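Local coordinates for protein (S)-ureidoglycine--glyoxylate transaminase (Bacillus subtilis, PDB 3ISL) that transfers the amino group of (S)-ureidoglycine to glyoxylate, giving oxalurate and glycine in purine catabolism, with pyridoxal 5'-phosphate as cofactor, at residues Thr59-Ala64 and Val182-Trp187; Lys188-Ile193 and Asn212-Asp217; Asp127-Ile132 and Leu155-Glu160; Val135-Val140 and Glu165-Ile170. All coordinates share one frame; numbering follows the deposited sequence.

Contact 1: Thr59-Ala64 and Val182-Trp187; sequences TKNRWA and VKVDEW
Asp185 presents its carboxylate to the turn that begins at Thr59, and each oxygen has a donor there. OD1 receives the hydroxyl of Thr59 OG1 at 2.7 Å, OD2 the backbone amide of Lys60 N at 2.9 Å in a fairly straight bond. Both donors come from the syn side, lying 34° and 28° out of the carboxylate plane, a tilted two-point grip. With chi1 at -173°, Thr59 OG1 lies opposite its own backbone N, where it donates to Asp185 OD1 and accepts from Asn61 N at 3.0 Å, closing an ST turn. A water lies between the two sides, within hydrogen-bonding distance of Asp185 OD1 (2.6 Å) and Asn61 OD1 (2.9 Å), with more acceptors around it than protons to give; Asn61 ND2 is bonded to Thr210 OG1. The apolar part is one methyl, Val184 CG2, lying 3.6 Å from Thr59 CB. With a leucine replacing Asp185, the Thr59 hydroxyl and the Lys60 amide would probably lose their acceptors and the turn its tie to the loop. Residues 59-64 lead from helix 40-56 into strand 63-68, which borders strand 206-211, and Val184 is backbone-bonded to Phe57; the loop 182-187 precedes strand 191-193.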
loop_
_atom_site.group_PDB
_atom_site.type_symbol
_atom_site.label_atom_id
_atom_site.label_comp_id
_atom_site.label_asym_id
_atom_site.label_seq_id
_atom_site.Cartn_x
_atom_site.Cartn_y
_atom_site.Cartn_z
ATOM N N THR A 59 12.308 7.209 19.914
ATOM C CA THR A 59 12.577 5.889 20.466
ATOM C C THR A 59 13.944 5.325 20.087
ATOM O O THR A 59 14.525 5.669 19.049
ATOM C CB THR A 59 11.501 4.874 20.030
ATOM O OG1 THR A 59 11.720 3.657 20.712
ATOM C CG2 THR A 59 11.555 4.573 18.478
ATOM N N LYS A 60 14.447 4.439 20.942
ATOM C CA LYS A 60 15.652 3.694 20.640
ATOM C C LYS A 60 15.365 2.337 20.013
ATOM O O LYS A 60 16.318 1.557 19.762
ATOM C CB LYS A 60 16.488 3.507 21.918
ATOM C CG LYS A 60 16.938 4.841 22.505
ATOM C CD LYS A 60 17.734 5.695 21.488
ATOM C CE LYS A 60 18.098 7.067 22.129
ATOM N NZ LYS A 60 17.931 8.191 21.161
ATOM N N ASN A 61 14.091 2.016 19.830
ATOM C CA ASN A 61 13.694 0.657 19.385
ATOM C C ASN A 61 14.477 0.246 18.130
ATOM O O ASN A 61 14.551 1.040 17.158
ATOM C CB ASN A 61 12.207 0.632 18.964
ATOM C CG ASN A 61 11.249 0.635 20.130
ATOM O OD1 ASN A 61 11.613 0.269 21.240
ATOM N ND2 ASN A 61 9.985 1.044 19.871
ATOM N N ARG A 62 14.989 -0.976 18.115
ATOM C CA ARG A 62 15.537 -1.590 16.905
ATOM C C ARG A 62 14.486 -1.627 15.819
ATOM O O ARG A 62 14.804 -1.442 14.633
ATOM C CB ARG A 62 16.070 -3.016 17.185
ATOM C CG ARG A 62 17.068 -3.547 16.082
ATOM C CD ARG A 62 17.909 -4.827 16.494
ATOM N NE ARG A 62 18.805 -4.591 17.655
ATOM C CZ ARG A 62 18.546 -4.982 18.911
ATOM N NH1 ARG A 62 17.416 -5.648 19.206
ATOM N NH2 ARG A 62 19.414 -4.704 19.884
ATOM N N TRP A 63 13.227 -1.864 16.198
ATOM C CA TRP A 63 12.167 -2.063 15.190
ATOM C C TRP A 63 11.404 -0.720 14.900
ATOM O O TRP A 63 10.606 -0.240 15.746
ATOM C CB TRP A 63 11.256 -3.243 15.590
ATOM C CG TRP A 63 12.053 -4.565 15.840
ATOM C CD1 TRP A 63 12.389 -5.495 14.898
ATOM C CD2 TRP A 63 12.683 -5.015 17.075
ATOM N NE1 TRP A 63 13.168 -6.501 15.459
ATOM C CE2 TRP A 63 13.373 -6.224 16.783
ATOM C CE3 TRP A 63 12.752 -4.497 18.396
ATOM C CZ2 TRP A 63 14.094 -6.978 17.794
ATOM C CZ3 TRP A 63 13.492 -5.237 19.407
ATOM C CH2 TRP A 63 14.144 -6.453 19.085
ATOM N N ALA A 64 11.708 -0.109 13.740
ATOM C CA ALA A 64 10.993 1.060 13.236
ATOM C C ALA A 64 11.143 1.092 11.718
ATOM O O ALA A 64 12.227 1.275 11.229
ATOM C CB ALA A 64 11.524 2.339 13.869
ATOM N N VAL A 182 4.821 12.935 20.224
ATOM C CA VAL A 182 4.676 11.519 20.573
ATOM C C VAL A 182 5.967 10.963 21.142
ATOM O O VAL A 182 7.003 11.097 20.549
ATOM C CB VAL A 182 3.838 10.617 19.577
ATOM C CG1 VAL A 182 3.264 11.314 18.400
ATOM C CG2 VAL A 182 4.276 9.132 19.406
ATOM N N LYS A 183 5.917 10.394 22.335
ATOM C CA LYS A 183 7.184 10.044 22.929
ATOM C C LYS A 183 7.085 8.577 23.280
ATOM O O LYS A 183 6.616 8.233 24.358
ATOM C CB LYS A 183 7.470 10.973 24.157
ATOM C CG LYS A 183 7.431 12.490 23.868
ATOM C CD LYS A 183 7.516 13.265 25.264
ATOM C CE LYS A 183 8.448 14.503 25.232
ATOM N NZ LYS A 183 8.531 15.201 26.686
ATOM N N VAL A 184 7.466 7.693 22.362
ATOM C CA VAL A 184 7.244 6.320 22.667
ATOM C C VAL A 184 8.055 5.733 23.814
ATOM O O VAL A 184 7.485 4.943 24.585
ATOM C CB VAL A 184 7.041 5.299 21.450
ATOM C CG1 VAL A 184 6.368 5.895 20.164
ATOM C CG2 VAL A 184 8.179 4.295 21.274
ATOM N N ASP A 185 9.347 6.052 23.930
ATOM C CA ASP A 185 10.092 5.570 25.108
ATOM C C ASP A 185 9.593 6.157 26.407
ATOM O O ASP A 185 9.272 5.404 27.352
ATOM C CB ASP A 185 11.611 5.731 24.972
ATOM C CG ASP A 185 12.171 4.781 23.911
ATOM O OD1 ASP A 185 11.372 4.015 23.345
ATOM O OD2 ASP A 185 13.363 4.806 23.614
ATOM N N GLU A 186 9.475 7.479 26.432
ATOM C CA GLU A 186 9.058 8.155 27.654
ATOM C C GLU A 186 7.670 7.727 28.144
ATOM O O GLU A 186 7.435 7.706 29.342
ATOM C CB GLU A 186 9.067 9.672 27.472
ATOM C CG GLU A 186 10.347 10.248 27.967
ATOM C CD GLU A 186 10.372 11.795 27.972
ATOM O OE1 GLU A 186 11.266 12.343 27.260
ATOM O OE2 GLU A 186 9.490 12.425 28.649
ATOM N N TRP A 187 6.758 7.398 27.223
ATOM C CA TRP A 187 5.393 7.100 27.628
ATOM C C TRP A 187 5.164 5.604 27.759
ATOM O O TRP A 187 4.036 5.167 27.947
ATOM C CB TRP A 187 4.409 7.740 26.642
ATOM C CG TRP A 187 4.462 9.228 26.636
ATOM C CD1 TRP A 187 5.068 10.050 27.552
ATOM C CD2 TRP A 187 3.847 10.092 25.672
ATOM N NE1 TRP A 187 4.862 11.350 27.221
ATOM C CE2 TRP A 187 4.112 11.415 26.076
ATOM C CE3 TRP A 187 3.109 9.866 24.509
ATOM C CZ2 TRP A 187 3.688 12.556 25.325
ATOM C CZ3 TRP A 187 2.663 10.993 23.766
ATOM C CH2 TRP A 187 2.948 12.325 24.206
HETATM O O HOH W 1 10.853 1.487 23.780
#

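Contact 2: Lys188-Ile193 and Asn212-Asp217; sequences KIDAAI and NERVAD
Asp190 and Asn212 are joined by two hydrogen bonds, one through the backbone and one through the side chains. Asn212 N donates to Asp190 O at 3.1 Å, and Asn212 ND2 reaches the anti lone pair of Asp190 OD1 at 2.9 Å, with an angle of 164° at the hydrogen and the acceptor close to the amide plane. The other end of that amide caps the helix: Asn212 OD1 accepts from Val215 N at 3.1 Å, helped by a chi1 of 61° that folds CG between the backbone N and the carbonyl carbon. If Asn212 were an alanine, the Val215 amide would probably lose its cap and Asp190 OD1 one of its donors. The ionic part is a salt bridge, Arg214 NH2 to Asp190 OD2 at 2.7 Å, with a weak bond from NE to OD1; the two planes stand 68° apart, not the flat paired geometry. The apolar part is small: Val215 CG2 lies 4.1 Å from Ala191 CB; the same methyl also packs 3.3 Å from the carbonyl oxygen Asp190 O. Phe169 N also donates to Asp190 OD2, and Arg163 pairs with OD1. A buried carboxylate gripped by two arginines and several N-H donors is likely to stay ionised.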
loop_
_atom_site.group_PDB
_atom_site.type_symbol
_atom_site.label_atom_id
_atom_site.label_comp_id
_atom_site.label_asym_id
_atom_site.label_seq_id
_atom_site.Cartn_x
_atom_site.Cartn_y
_atom_site.Cartn_z
ATOM N N LYS A 188 6.243 4.818 27.610
ATOM C CA LYS A 188 6.215 3.391 27.779
ATOM C C LYS A 188 5.185 2.805 26.814
ATOM O O LYS A 188 4.378 1.944 27.173
ATOM C CB LYS A 188 5.859 2.991 29.233
ATOM C CG LYS A 188 6.764 3.586 30.356
ATOM C CD LYS A 188 8.235 3.284 30.227
ATOM C CE LYS A 188 8.932 3.215 31.603
ATOM N NZ LYS A 188 8.619 4.428 32.378
ATOM N N ILE A 189 5.209 3.306 25.599
ATOM C CA ILE A 189 4.455 2.700 24.504
ATOM C C ILE A 189 5.267 1.542 23.943
ATOM O O ILE A 189 6.483 1.683 23.613
ATOM C CB ILE A 189 4.147 3.763 23.403
ATOM C CG1 ILE A 189 3.288 4.890 23.987
ATOM C CG2 ILE A 189 3.578 3.110 22.099
ATOM C CD1 ILE A 189 3.014 6.100 22.936
ATOM N N ASP A 190 4.603 0.396 23.847
ATOM C CA ASP A 190 5.232 -0.807 23.325
ATOM C C ASP A 190 5.210 -0.921 21.800
ATOM O O ASP A 190 6.150 -1.454 21.198
ATOM C CB ASP A 190 4.602 -2.046 23.981
ATOM C CG ASP A 190 4.734 -2.046 25.489
ATOM O OD1 ASP A 190 5.895 -2.187 25.951
ATOM O OD2 ASP A 190 3.679 -1.929 26.197
ATOM N N ALA A 191 4.122 -0.483 21.175
ATOM C CA ALA A 191 4.056 -0.372 19.756
ATOM C C ALA A 191 3.269 0.852 19.385
ATOM O O ALA A 191 2.231 1.184 20.054
ATOM C CB ALA A 191 3.424 -1.679 19.098
ATOM N N ALA A 192 3.745 1.566 18.337
ATOM C CA ALA A 192 3.057 2.780 17.851
ATOM C C ALA A 192 2.971 2.656 16.342
ATOM O O ALA A 192 3.891 2.203 15.719
ATOM C CB ALA A 192 3.817 4.065 18.208
ATOM N N ILE A 193 1.862 3.106 15.765
ATOM C CA ILE A 193 1.746 3.068 14.343
ATOM C C ILE A 193 1.412 4.458 13.915
ATOM O O ILE A 193 0.498 5.107 14.458
ATOM C CB ILE A 193 0.564 2.137 13.891
ATOM C CG1 ILE A 193 0.691 0.709 14.468
ATOM C CG2 ILE A 193 0.373 2.241 12.362
ATOM C CD1 ILE A 193 -0.241 0.388 15.764
ATOM N N ASN A 212 9.054 -2.370 20.516
ATOM C CA ASN A 212 10.178 -2.770 21.401
ATOM C C ASN A 212 10.344 -4.270 21.473
ATOM O O ASN A 212 9.683 -5.010 20.738
ATOM C CB ASN A 212 10.043 -2.147 22.836
ATOM C CG ASN A 212 8.749 -2.578 23.592
ATOM O OD1 ASN A 212 8.044 -3.497 23.198
ATOM N ND2 ASN A 212 8.464 -1.901 24.688
ATOM N N GLU A 213 11.249 -4.719 22.351
ATOM C CA GLU A 213 11.637 -6.129 22.540
ATOM C C GLU A 213 10.493 -6.916 23.211
ATOM O O GLU A 213 10.270 -8.083 22.878
ATOM C CB GLU A 213 12.967 -6.199 23.322
ATOM C CG GLU A 213 13.149 -7.445 24.223
ATOM C CD GLU A 213 14.593 -7.642 24.881
ATOM O OE1 GLU A 213 15.155 -8.761 24.737
ATOM O OE2 GLU A 213 15.141 -6.703 25.539
ATOM N N ARG A 214 9.722 -6.259 24.095
ATOM C CA ARG A 214 8.464 -6.875 24.609
ATOM C C ARG A 214 7.553 -7.316 23.466
ATOM O O ARG A 214 7.111 -8.466 23.434
ATOM C CB ARG A 214 7.693 -5.951 25.569
ATOM C CG ARG A 214 8.477 -5.564 26.828
ATOM C CD ARG A 214 7.593 -5.617 28.101
ATOM N NE ARG A 214 6.633 -4.565 28.010
ATOM C CZ ARG A 214 5.363 -4.621 28.345
ATOM N NH1 ARG A 214 4.842 -5.671 28.917
ATOM N NH2 ARG A 214 4.626 -3.541 28.132
ATOM N N VAL A 215 7.287 -6.399 22.529
ATOM C CA VAL A 215 6.503 -6.723 21.302
ATOM C C VAL A 215 7.191 -7.769 20.405
ATOM O O VAL A 215 6.545 -8.728 19.966
ATOM C CB VAL A 215 6.071 -5.496 20.493
ATOM C CG1 VAL A 215 5.198 -5.922 19.280
ATOM C CG2 VAL A 215 5.245 -4.589 21.365
ATOM N N ALA A 216 8.497 -7.624 20.216
ATOM C CA ALA A 216 9.227 -8.499 19.289
ATOM C C ALA A 216 9.260 -9.950 19.820
ATOM O O ALA A 216 9.029 -10.884 19.065
ATOM C CB ALA A 216 10.684 -7.962 18.970
ATOM N N ASP A 217 9.480 -10.138 21.123
ATOM C CA ASP A 217 9.440 -11.518 21.681
ATOM C C ASP A 217 8.079 -12.242 21.511
ATOM O O ASP A 217 8.059 -13.455 21.292
ATOM C CB ASP A 217 9.883 -11.526 23.148
ATOM C CG ASP A 217 11.323 -11.070 23.306
ATOM O OD1 ASP A 217 11.718 -10.775 24.417
ATOM O OD2 ASP A 217 12.036 -10.942 22.283
#

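Contact 3: Asp127-Ile132 and Leu155-Glu160; sequences DIIREI and LKAIGE
Ile128 and Ile158 meet in an apolar packing of two neighbouring, nearly parallel helices, 125-135 and 156-164, which lie on the same side of the central sheet. Over the short segments the axes come within 9.5 Å and their N-to-C directions differ by 13°; no hydrogen bond crosses between them. Ile158 has the most surface buried. Its chi1 of -71° sets CG1 opposite the carbonyl carbon and the extended chi2 of 163° carries the methyl outward, so that Ile158 CD1 meets Ile128 CD1 at 3.6 Å, methyl against methyl. Behind this pair, Ile128 CG2 lies 4.1 Å from Ile158 CG1. One turn further on, Ile132 CD1 reaches the branch methyl Ile158 CG2 at 4.3 Å. Ile129 works at the outer margin: its CD1 rests 3.6 Å from the backbone oxygen of Ala157 and 4.0 Å from Ala157 CB, a methyl at the solvent-exposed border. The buried margin faces the strands, where Ile128 and Ile158 both touch Met142, Ile132 covers Val140, and Ile158 covers Phe169. Helix 156-164 links strands 139-143 and 168-172, which are parallel neighbours, making a beta-alpha-beta crossover; parallel helices packed side by side on one face of a mostly parallel sheet are characteristic of the alpha/beta large domain of fold-type I PLP-dependent enzymes, to which class-V aminotransferases belong.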
loop_
_atom_site.group_PDB
_atom_site.type_symbol
_atom_site.label_atom_id
_atom_site.label_comp_id
_atom_site.label_asym_id
_atom_site.label_seq_id
_atom_site.Cartn_x
_atom_site.Cartn_y
_atom_site.Cartn_z
ATOM N N ASP A 127 -9.352 6.030 35.709
ATOM C CA ASP A 127 -10.383 4.994 35.281
ATOM C C ASP A 127 -9.834 3.906 34.365
ATOM O O ASP A 127 -10.110 2.704 34.563
ATOM C CB ASP A 127 -11.633 5.642 34.697
ATOM C CG ASP A 127 -12.298 6.610 35.711
ATOM O OD1 ASP A 127 -12.325 6.284 36.898
ATOM O OD2 ASP A 127 -12.737 7.707 35.367
ATOM N N ILE A 128 -9.004 4.290 33.409
ATOM C CA ILE A 128 -8.387 3.284 32.524
ATOM C C ILE A 128 -7.458 2.313 33.315
ATOM O O ILE A 128 -7.527 1.044 33.187
ATOM C CB ILE A 128 -7.669 3.976 31.319
ATOM C CG1 ILE A 128 -8.711 4.762 30.499
ATOM C CG2 ILE A 128 -6.889 2.904 30.435
ATOM C CD1 ILE A 128 -8.208 5.540 29.302
ATOM N N ILE A 129 -6.565 2.920 34.097
ATOM C CA ILE A 129 -5.576 2.182 34.898
ATOM C C ILE A 129 -6.329 1.194 35.855
ATOM O O ILE A 129 -5.968 0.012 35.950
ATOM C CB ILE A 129 -4.676 3.174 35.615
ATOM C CG1 ILE A 129 -3.811 3.933 34.573
ATOM C CG2 ILE A 129 -3.901 2.488 36.760
ATOM C CD1 ILE A 129 -3.175 5.189 35.177
ATOM N N ARG A 130 -7.424 1.631 36.459
ATOM C CA ARG A 130 -8.262 0.686 37.236
ATOM C C ARG A 130 -8.784 -0.548 36.400
ATOM O O ARG A 130 -8.773 -1.698 36.908
ATOM C CB ARG A 130 -9.393 1.454 37.895
ATOM C CG ARG A 130 -10.312 0.665 38.761
ATOM C CD ARG A 130 -9.917 0.862 40.221
ATOM N NE ARG A 130 -11.068 0.655 41.078
ATOM C CZ ARG A 130 -11.148 -0.281 42.009
ATOM N NH1 ARG A 130 -10.113 -1.100 42.246
ATOM N NH2 ARG A 130 -12.261 -0.351 42.716
ATOM N N GLU A 131 -9.208 -0.323 35.149
ATOM C CA GLU A 131 -9.622 -1.445 34.275
ATOM C C GLU A 131 -8.493 -2.319 33.875
ATOM O O GLU A 131 -8.687 -3.528 33.736
ATOM C CB GLU A 131 -10.340 -0.988 33.007
ATOM C CG GLU A 131 -11.634 -0.326 33.388
ATOM C CD GLU A 131 -12.677 -1.317 33.902
ATOM O OE1 GLU A 131 -12.838 -2.393 33.310
ATOM O OE2 GLU A 131 -13.371 -0.970 34.869
ATOM N N ILE A 132 -7.334 -1.730 33.643
ATOM C CA ILE A 132 -6.139 -2.488 33.404
ATOM C C ILE A 132 -5.913 -3.457 34.569
ATOM O O ILE A 132 -5.734 -4.649 34.335
ATOM C CB ILE A 132 -4.893 -1.599 33.106
ATOM C CG1 ILE A 132 -5.121 -0.755 31.795
ATOM C CG2 ILE A 132 -3.604 -2.489 32.973
ATOM C CD1 ILE A 132 -3.984 0.242 31.533
ATOM N N LEU A 155 -1.263 9.941 27.402
ATOM C CA LEU A 155 -0.839 8.537 27.335
ATOM C C LEU A 155 0.154 8.022 28.407
ATOM O O LEU A 155 0.291 6.830 28.548
ATOM C CB LEU A 155 -0.269 8.208 25.936
ATOM C CG LEU A 155 -1.184 8.498 24.739
ATOM C CD1 LEU A 155 -0.410 8.156 23.482
ATOM C CD2 LEU A 155 -2.593 7.802 24.796
ATOM N N LYS A 156 0.900 8.896 29.064
ATOM C CA LYS A 156 2.029 8.466 29.885
ATOM C C LYS A 156 1.550 7.600 31.082
ATOM O O LYS A 156 2.138 6.544 31.381
ATOM C CB LYS A 156 2.838 9.689 30.423
ATOM C CG LYS A 156 4.118 9.418 31.320
ATOM C CD LYS A 156 4.927 10.795 31.476
ATOM C CE LYS A 156 6.167 10.777 32.419
ATOM N NZ LYS A 156 6.874 9.519 32.122
ATOM N N ALA A 157 0.538 8.085 31.787
ATOM C CA ALA A 157 0.093 7.368 33.016
ATOM C C ALA A 157 -0.412 5.952 32.611
ATOM O O ALA A 157 -0.163 4.931 33.302
ATOM C CB ALA A 157 -0.968 8.218 33.796
ATOM N N ILE A 158 -1.013 5.891 31.438
ATOM C CA ILE A 158 -1.566 4.632 30.941
ATOM C C ILE A 158 -0.440 3.648 30.555
ATOM O O ILE A 158 -0.447 2.515 30.968
ATOM C CB ILE A 158 -2.544 4.893 29.763
ATOM C CG1 ILE A 158 -3.800 5.544 30.332
ATOM C CG2 ILE A 158 -2.902 3.504 29.020
ATOM C CD1 ILE A 158 -4.676 6.237 29.265
ATOM N N GLY A 159 0.538 4.110 29.805
ATOM C CA GLY A 159 1.707 3.290 29.484
ATOM C C GLY A 159 2.479 2.819 30.704
ATOM O O GLY A 159 2.859 1.653 30.778
ATOM N N GLU A 160 2.672 3.691 31.682
ATOM C CA GLU A 160 3.274 3.270 32.948
ATOM C C GLU A 160 2.529 2.148 33.646
ATOM O O GLU A 160 3.167 1.199 34.159
ATOM C CB GLU A 160 3.493 4.464 33.883
ATOM C CG GLU A 160 4.846 5.052 33.457
ATOM C CD GLU A 160 5.097 6.448 33.897
ATOM O OE1 GLU A 160 4.177 7.115 34.432
ATOM O OE2 GLU A 160 6.263 6.875 33.693
#

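Contact 4: Val135-Val140 and Glu165-Ile170; sequences VKPKIV and EDALFI
Val140, Leu168 and Ala167 have the most surface buried here, where two parallel strands lie side by side. Val140 is held through both backbone polar atoms: its N donates to Leu168 O at 2.8 Å, and its O accepts from Ile170 N at 2.8 Å with an N-H...O angle of 172°. Bridge pairs Ile139-Leu168 and Val140-Phe169, with CA atoms 4.6 and 4.9 Å apart in turn, fix the parallel register. The two methyls of Val140 divide their work: CG1 lies 3.8 Å from Ala167 CB, and CG2 lies 4.0 Å from Phe169 CD1, while Val140 O approaches the edge of that ring. Phe169 puts its ring there by a chi1 of -176°, CG opposite the backbone N. Leu168 N donates to Lys138 O at 2.8 Å, which satisfies the first carbonyl of the pairing, and the Leu168 side chain falls on the face shared with Ile139. There Ile139 CG2 and Ile170 CD1 touch at 3.6 Å. Ala167, just ahead of the strand, points its methyl across at Pro137, against the carbonyl oxygen and the ring. Asp166, before it, forms the Schellman motif that ends helix 156-164, and its carboxylate pairs with Arg214. Strand 88-93 lies beyond 139-143, bonded through Ile139 and Leu90, and strand 191-193 lies beyond 168-172; helix 71-82 covers the face of Ile139 and Leu168, and helices 125-135 and 156-164 cover that of Val140 and Phe169.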
loop_
_atom_site.group_PDB
_atom_site.type_symbol
_atom_site.label_atom_id
_atom_site.label_comp_id
_atom_site.label_asym_id
_atom_site.label_seq_id
_atom_site.Cartn_x
_atom_site.Cartn_y
_atom_site.Cartn_z
ATOM N N VAL A 135 -8.828 -6.132 34.560
ATOM C CA VAL A 135 -8.983 -7.065 33.462
ATOM C C VAL A 135 -7.685 -7.871 33.238
ATOM O O VAL A 135 -7.724 -9.037 32.787
ATOM C CB VAL A 135 -9.443 -6.313 32.169
ATOM C CG1 VAL A 135 -9.434 -7.223 30.946
ATOM C CG2 VAL A 135 -10.861 -5.725 32.411
ATOM N N LYS A 136 -6.545 -7.244 33.538
ATOM C CA LYS A 136 -5.237 -7.857 33.295
ATOM C C LYS A 136 -5.127 -8.283 31.861
ATOM O O LYS A 136 -4.999 -9.492 31.569
ATOM C CB LYS A 136 -5.058 -9.090 34.211
ATOM C CG LYS A 136 -4.074 -8.822 35.338
ATOM C CD LYS A 136 -4.745 -8.825 36.683
ATOM C CE LYS A 136 -5.139 -10.247 37.072
ATOM N NZ LYS A 136 -5.634 -10.238 38.478
ATOM N N PRO A 137 -5.244 -7.309 30.931
ATOM C CA PRO A 137 -5.238 -7.692 29.519
ATOM C C PRO A 137 -3.824 -8.012 29.024
ATOM O O PRO A 137 -2.826 -7.450 29.523
ATOM C CB PRO A 137 -5.774 -6.421 28.842
ATOM C CG PRO A 137 -5.195 -5.350 29.658
ATOM C CD PRO A 137 -5.327 -5.852 31.095
ATOM N N LYS A 138 -3.705 -8.884 28.040
ATOM C CA LYS A 138 -2.413 -9.009 27.345
ATOM C C LYS A 138 -2.083 -7.651 26.647
ATOM O O LYS A 138 -0.918 -7.205 26.573
ATOM C CB LYS A 138 -2.453 -10.194 26.331
ATOM C CG LYS A 138 -1.229 -10.321 25.457
ATOM C CD LYS A 138 -1.326 -11.538 24.484
ATOM C CE LYS A 138 -0.054 -11.769 23.724
ATOM N NZ LYS A 138 -0.228 -12.880 22.736
ATOM N N ILE A 139 -3.120 -6.987 26.169
ATOM C CA ILE A 139 -2.927 -5.826 25.304
ATOM C C ILE A 139 -3.887 -4.695 25.672
ATOM O O ILE A 139 -5.107 -4.931 25.901
ATOM C CB ILE A 139 -3.233 -6.161 23.821
ATOM C CG1 ILE A 139 -2.279 -7.258 23.346
ATOM C CG2 ILE A 139 -3.174 -4.841 22.908
ATOM C CD1 ILE A 139 -2.800 -8.020 22.267
ATOM N N VAL A 140 -3.338 -3.479 25.713
ATOM C CA VAL A 140 -4.201 -2.322 25.668
ATOM C C VAL A 140 -3.934 -1.500 24.436
ATOM O O VAL A 140 -2.796 -1.139 24.141
ATOM C CB VAL A 140 -4.327 -1.552 27.031
ATOM C CG1 VAL A 140 -3.567 -2.176 28.225
ATOM C CG2 VAL A 140 -4.452 -0.029 26.943
ATOM N N GLU A 165 1.790 -3.798 34.866
ATOM C CA GLU A 165 0.856 -4.914 34.748
ATOM C C GLU A 165 1.220 -5.892 33.632
ATOM O O GLU A 165 0.476 -6.855 33.385
ATOM C CB GLU A 165 -0.590 -4.434 34.562
ATOM C CG GLU A 165 -1.081 -3.507 35.681
ATOM C CD GLU A 165 -1.239 -4.229 37.024
ATOM O OE1 GLU A 165 -1.689 -5.391 37.072
ATOM O OE2 GLU A 165 -0.881 -3.624 38.029
ATOM N N ASP A 166 2.330 -5.622 32.940
ATOM C CA ASP A 166 2.826 -6.513 31.892
ATOM C C ASP A 166 1.770 -6.684 30.804
ATOM O O ASP A 166 1.556 -7.769 30.295
ATOM C CB ASP A 166 3.336 -7.847 32.502
ATOM C CG ASP A 166 4.276 -8.650 31.534
ATOM O OD1 ASP A 166 4.933 -8.066 30.611
ATOM O OD2 ASP A 166 4.332 -9.893 31.748
ATOM N N ALA A 167 1.109 -5.584 30.438
ATOM C CA ALA A 167 0.332 -5.488 29.182
ATOM C C ALA A 167 1.136 -4.759 28.070
ATOM O O ALA A 167 1.955 -3.862 28.370
ATOM C CB ALA A 167 -1.024 -4.741 29.436
ATOM N N LEU A 168 0.850 -5.094 26.797
ATOM C CA LEU A 168 1.409 -4.360 25.682
ATOM C C LEU A 168 0.576 -3.147 25.353
ATOM O O LEU A 168 -0.625 -3.268 25.127
ATOM C CB LEU A 168 1.551 -5.256 24.440
ATOM C CG LEU A 168 2.203 -6.603 24.769
ATOM C CD1 LEU A 168 1.984 -7.502 23.550
ATOM C CD2 LEU A 168 3.734 -6.360 25.063
ATOM N N PHE A 169 1.190 -1.974 25.367
ATOM C CA PHE A 169 0.432 -0.754 25.098
ATOM C C PHE A 169 0.640 -0.402 23.626
ATOM O O PHE A 169 1.749 -0.065 23.241
ATOM C CB PHE A 169 0.971 0.357 26.020
ATOM C CG PHE A 169 0.239 1.669 25.933
ATOM C CD1 PHE A 169 -1.115 1.730 25.680
ATOM C CD2 PHE A 169 0.904 2.837 26.270
ATOM C CE1 PHE A 169 -1.784 2.905 25.687
ATOM C CE2 PHE A 169 0.243 4.052 26.299
ATOM C CZ PHE A 169 -1.115 4.083 26.027
ATOM N N ILE A 170 -0.413 -0.522 22.810
ATOM C CA ILE A 170 -0.311 -0.352 21.353
ATOM C C ILE A 170 -1.129 0.867 20.999
ATOM O O ILE A 170 -2.311 0.906 21.294
ATOM C CB ILE A 170 -0.791 -1.623 20.625
ATOM C CG1 ILE A 170 0.172 -2.791 20.987
ATOM C CG2 ILE A 170 -0.883 -1.422 19.030
ATOM C CD1 ILE A 170 -0.425 -4.065 20.793
#

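Contacts 1, 2 and 4 reach one mixed sheet, and contact 3 packs on one face. Centres of contacts 3 and 4 lie about 10 Å apart, and Ile158 and Gly159 meet the ring of Phe169. Contact 2 lies about 11 Å from contact 4, centre to centre, on the adjoining strand, and Arg214 NH2 donates to Ala167 O. Contact 1, about 8 Å from contact 2 centre to centre, continues toward strand 63-68, outermost in the sheet within this chain. Along the chain, contacts 3 and 4 cross and nest within the loop closed by contact 1; contact 2 follows. Strands 139-143 and 168-172 end at Val143 and Asp172 of the PLP pocket; the contacts lie away from it.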